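Local coordinates for protein adhesin LabA (Helicobacter pylori, PDB 6GMM) that probably attaches the bacterium to the gastric mucosa as a lectin-like surface adhesin, recognising the LacdiNAc glycan motif, at residues 155-166 with 180-188. Numbering follows the deposited sequence.
Sequences LSDTNTELKFTI and EEIVTKNNA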
loop_
_atom_site.group_PDB
_atom_site.type_symbol
_atom_site.label_atom_id
_atom_site.label_comp_id
_atom_site.label_asym_id
_atom_site.label_seq_id
_atom_site.Cartn_x
_atom_site.Cartn_y
_atom_site.Cartn_z
ATOM N N LEU A 155 10.028 -6.624 -6.170
ATOM C CA LEU A 155 8.762 -7.354 -6.210
ATOM C C LEU A 155 8.567 -8.278 -7.435
ATOM O O LEU A 155 7.890 -9.302 -7.306
ATOM C CB LEU A 155 7.575 -6.386 -6.049
ATOM C CG LEU A 155 7.546 -5.541 -4.756
ATOM C CD1 LEU A 155 6.204 -4.928 -4.563
ATOM C CD2 LEU A 155 7.858 -6.374 -3.508
ATOM N N SER A 156 9.195 -7.956 -8.586
ATOM C CA SER A 156 9.114 -8.778 -9.805
ATOM C C SER A 156 9.824 -10.125 -9.604
ATOM O O SER A 156 9.488 -11.101 -10.275
ATOM C CB SER A 156 9.749 -8.049 -10.987
ATOM O OG SER A 156 11.124 -7.751 -10.787
ATOM N N ASP A 157 10.817 -10.159 -8.692
ATOM C CA ASP A 157 11.625 -11.338 -8.364
ATOM C C ASP A 157 11.039 -12.084 -7.143
ATOM O O ASP A 157 11.169 -11.614 -6.004
ATOM C CB ASP A 157 13.079 -10.903 -8.119
ATOM C CG ASP A 157 14.080 -12.033 -7.963
ATOM O OD1 ASP A 157 13.649 -13.180 -7.675
ATOM O OD2 ASP A 157 15.296 -11.768 -8.109
ATOM N N THR A 158 10.397 -13.244 -7.390
ATOM C CA THR A 158 9.711 -14.004 -6.339
ATOM C C THR A 158 10.281 -15.400 -6.038
ATOM O O THR A 158 9.878 -16.010 -5.049
ATOM C CB THR A 158 8.208 -14.129 -6.648
ATOM O OG1 THR A 158 8.036 -14.792 -7.900
ATOM C CG2 THR A 158 7.470 -12.801 -6.598
ATOM N N ASN A 159 11.178 -15.909 -6.892
ATOM C CA ASN A 159 11.737 -17.247 -6.710
ATOM C C ASN A 159 13.178 -17.287 -6.152
ATOM O O ASN A 159 13.870 -18.298 -6.326
ATOM C CB ASN A 159 11.612 -18.042 -8.002
ATOM C CG ASN A 159 10.571 -19.126 -7.870
ATOM O OD1 ASN A 159 10.892 -20.316 -7.737
ATOM N ND2 ASN A 159 9.298 -18.729 -7.808
ATOM N N THR A 160 13.618 -16.224 -5.442
ATOM C CA THR A 160 14.948 -16.241 -4.816
ATOM C C THR A 160 14.857 -17.081 -3.529
ATOM O O THR A 160 14.020 -16.786 -2.680
ATOM C CB THR A 160 15.499 -14.816 -4.603
ATOM O OG1 THR A 160 15.594 -14.175 -5.876
ATOM C CG2 THR A 160 16.886 -14.817 -3.934
ATOM N N GLU A 161 15.686 -18.142 -3.415
ATOM C CA GLU A 161 15.699 -19.060 -2.267
ATOM C C GLU A 161 16.390 -18.471 -1.037
ATOM O O GLU A 161 17.460 -17.854 -1.144
ATOM C CB GLU A 161 16.354 -20.406 -2.656
ATOM C CG GLU A 161 16.332 -21.478 -1.569
ATOM C CD GLU A 161 17.292 -22.640 -1.768
ATOM O OE1 GLU A 161 16.817 -23.800 -1.764
ATOM O OE2 GLU A 161 18.516 -22.400 -1.903
ATOM N N LEU A 162 15.772 -18.696 0.134
ATOM C CA LEU A 162 16.302 -18.338 1.441
ATOM C C LEU A 162 16.544 -19.657 2.195
ATOM O O LEU A 162 15.601 -20.430 2.417
ATOM C CB LEU A 162 15.348 -17.412 2.220
ATOM C CG LEU A 162 15.922 -16.798 3.506
ATOM C CD1 LEU A 162 17.001 -15.749 3.208
ATOM C CD2 LEU A 162 14.832 -16.182 4.337
ATOM N N LYS A 163 17.818 -19.944 2.515
ATOM C CA LYS A 163 18.199 -21.195 3.177
ATOM C C LYS A 163 19.222 -21.001 4.308
ATOM O O LYS A 163 20.349 -20.560 4.063
ATOM C CB LYS A 163 18.696 -22.217 2.136
ATOM C CG LYS A 163 18.640 -23.663 2.607
ATOM C CD LYS A 163 19.140 -24.636 1.539
ATOM C CE LYS A 163 20.645 -24.781 1.491
ATOM N NZ LYS A 163 21.074 -25.705 0.405
ATOM N N PHE A 164 18.827 -21.360 5.537
ATOM C CA PHE A 164 19.659 -21.251 6.741
ATOM C C PHE A 164 19.159 -22.192 7.834
ATOM O O PHE A 164 17.984 -22.561 7.853
ATOM C CB PHE A 164 19.717 -19.798 7.271
ATOM C CG PHE A 164 18.398 -19.277 7.801
ATOM C CD1 PHE A 164 17.419 -18.805 6.937
ATOM C CD2 PHE A 164 18.134 -19.263 9.166
ATOM C CE1 PHE A 164 16.191 -18.359 7.428
ATOM C CE2 PHE A 164 16.906 -18.804 9.656
ATOM C CZ PHE A 164 15.949 -18.345 8.786
ATOM N N THR A 165 20.047 -22.514 8.776
ATOM C CA THR A 165 19.777 -23.356 9.946
ATOM C C THR A 165 19.543 -22.465 11.162
ATOM O O THR A 165 20.323 -21.541 11.426
ATOM C CB THR A 165 20.933 -24.336 10.158
ATOM O OG1 THR A 165 21.039 -25.172 9.011
ATOM C CG2 THR A 165 20.757 -25.210 11.394
ATOM N N ILE A 166 18.444 -22.728 11.873
ATOM C CA ILE A 166 18.084 -22.063 13.121
ATOM C C ILE A 166 18.783 -22.853 14.256
ATOM O O ILE A 166 18.906 -24.076 14.125
ATOM C CB ILE A 166 16.535 -22.048 13.250
ATOM C CG1 ILE A 166 16.045 -20.801 13.971
ATOM C CG2 ILE A 166 15.958 -23.330 13.877
ATOM C CD1 ILE A 166 14.690 -20.376 13.542
ATOM N N GLU A 180 16.769 -26.554 13.362
ATOM C CA GLU A 180 16.181 -26.966 12.089
ATOM C C GLU A 180 16.661 -26.122 10.904
ATOM O O GLU A 180 17.000 -24.945 11.071
ATOM C CB GLU A 180 14.627 -27.031 12.142
ATOM C CG GLU A 180 13.896 -25.698 12.189
ATOM C CD GLU A 180 12.410 -25.750 11.868
ATOM O OE1 GLU A 180 12.056 -26.166 10.740
ATOM O OE2 GLU A 180 11.605 -25.324 12.728
ATOM N N GLU A 181 16.672 -26.732 9.710
ATOM C CA GLU A 181 17.086 -26.056 8.494
ATOM C C GLU A 181 15.847 -25.539 7.738
ATOM O O GLU A 181 14.958 -26.318 7.352
ATOM C CB GLU A 181 17.978 -26.971 7.626
ATOM C CG GLU A 181 18.499 -26.291 6.362
ATOM C CD GLU A 181 18.559 -27.136 5.101
ATOM O OE1 GLU A 181 17.599 -27.897 4.831
ATOM O OE2 GLU A 181 19.549 -26.986 4.347
ATOM N N ILE A 182 15.792 -24.211 7.552
ATOM C CA ILE A 182 14.699 -23.543 6.854
ATOM C C ILE A 182 15.018 -23.415 5.376
ATOM O O ILE A 182 16.105 -22.962 5.003
ATOM C CB ILE A 182 14.373 -22.179 7.509
ATOM C CG1 ILE A 182 13.890 -22.361 8.962
ATOM C CG2 ILE A 182 13.372 -21.364 6.700
ATOM C CD1 ILE A 182 14.753 -21.723 9.914
ATOM N N VAL A 183 14.075 -23.867 4.539
ATOM C CA VAL A 183 14.144 -23.746 3.079
ATOM C C VAL A 183 12.861 -23.063 2.660
ATOM O O VAL A 183 11.786 -23.651 2.782
ATOM C CB VAL A 183 14.383 -25.075 2.320
ATOM C CG1 VAL A 183 14.687 -24.795 0.859
ATOM C CG2 VAL A 183 15.517 -25.883 2.952
ATOM N N THR A 184 12.967 -21.781 2.265
ATOM C CA THR A 184 11.838 -20.946 1.827
ATOM C C THR A 184 12.290 -19.931 0.761
ATOM O O THR A 184 13.402 -20.065 0.233
ATOM C CB THR A 184 11.115 -20.305 3.048
ATOM O OG1 THR A 184 9.899 -19.708 2.584
ATOM C CG2 THR A 184 11.973 -19.266 3.781
ATOM N N LYS A 185 11.413 -18.957 0.396
ATOM C CA LYS A 185 11.738 -17.930 -0.599
ATOM C C LYS A 185 11.954 -16.572 0.081
ATOM O O LYS A 185 11.271 -16.238 1.065
ATOM C CB LYS A 185 10.652 -17.811 -1.706
ATOM C CG LYS A 185 10.317 -19.081 -2.507
ATOM C CD LYS A 185 11.425 -19.516 -3.459
ATOM C CE LYS A 185 11.077 -20.793 -4.182
ATOM N NZ LYS A 185 12.281 -21.411 -4.808
ATOM N N ASN A 186 12.923 -15.800 -0.439
ATOM C CA ASN A 186 13.194 -14.440 0.003
ATOM C C ASN A 186 12.319 -13.626 -0.924
ATOM O O ASN A 186 12.758 -13.184 -2.000
ATOM C CB ASN A 186 14.667 -14.027 -0.164
ATOM C CG ASN A 186 14.969 -12.684 0.480
ATOM O OD1 ASN A 186 14.059 -11.936 0.856
ATOM N ND2 ASN A 186 16.256 -12.351 0.662
ATOM N N ASN A 187 11.037 -13.530 -0.563
ATOM C CA ASN A 187 10.065 -12.798 -1.363
ATOM C C ASN A 187 9.094 -12.156 -0.413
ATOM O O ASN A 187 8.961 -12.629 0.720
ATOM C CB ASN A 187 9.419 -13.689 -2.427
ATOM C CG ASN A 187 8.270 -14.579 -1.998
ATOM O OD1 ASN A 187 7.461 -14.259 -1.120
ATOM N ND2 ASN A 187 8.093 -15.671 -2.719
ATOM N N ALA A 188 8.462 -11.064 -0.841
ATOM C CA ALA A 188 7.555 -10.260 -0.028
ATOM C C ALA A 188 6.330 -10.993 0.500
ATOM O O ALA A 188 5.840 -10.620 1.560
ATOM C CB ALA A 188 7.139 -9.025 -0.792
#
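The ring of Phe-164 lies alongside Ile-182, whose CB sits over one ring face, offset toward the rim. The CD1 methyl of Ile-182 reaches the rim carbon CE2 of Phe-164 at 3.6 Å. Phe-164 has CG between its own backbone N and carbonyl carbon (chi1 67°), which turns the ring toward the partner strand. The same Ile-182 methyl also meets Ile-166 CB, at 3.8 Å. A second flat group is the amide of Asn-187. Its ND2 donates to Thr-158 O at 3.0 Å, nearly straight, in the amide plane and on a carbonyl lone pair. Asn-187 OD1 caps Val-190 N at the start of helix 188-205. One amide therefore ties the helix start to the loop before strand 161-165.

The strands form a two-stranded antiparallel sheet, their axes at 162°. It is a beta-hairpin whose long connecting loop is largely not modelled. Leu-162 and Thr-184 are a hydrogen-bonded pair, with Leu-162 N to Thr-184 O at 2.7 Å. Phe-164 and Ile-182 form the next such pair. Asn-186 N donates to Thr-160 O at 2.7 Å. Ile-166 N donates to Glu-180 O in the same way.

The face with Lys-163, Val-183, Thr-165 and Glu-181 is exposed and largely polar. The chain of Lys-163 bends at chi3 (83°), and its CE lies 3.8 Å from Glu-181 OE2. The two charges stay too far apart for a salt bridge.

The opposite face, with Leu-162, Phe-164 and Ile-182, packs on Ile-140 of helix 128-145. Asn-186 ND2 bonds to Ala-144 O, and Glu-180 makes a salt bridge with Lys-136. At the other end Leu-155 and Ala-188 touch each other and rest against helices 57-76 and 239-264. The hairpin thus lies along the side of the helical body.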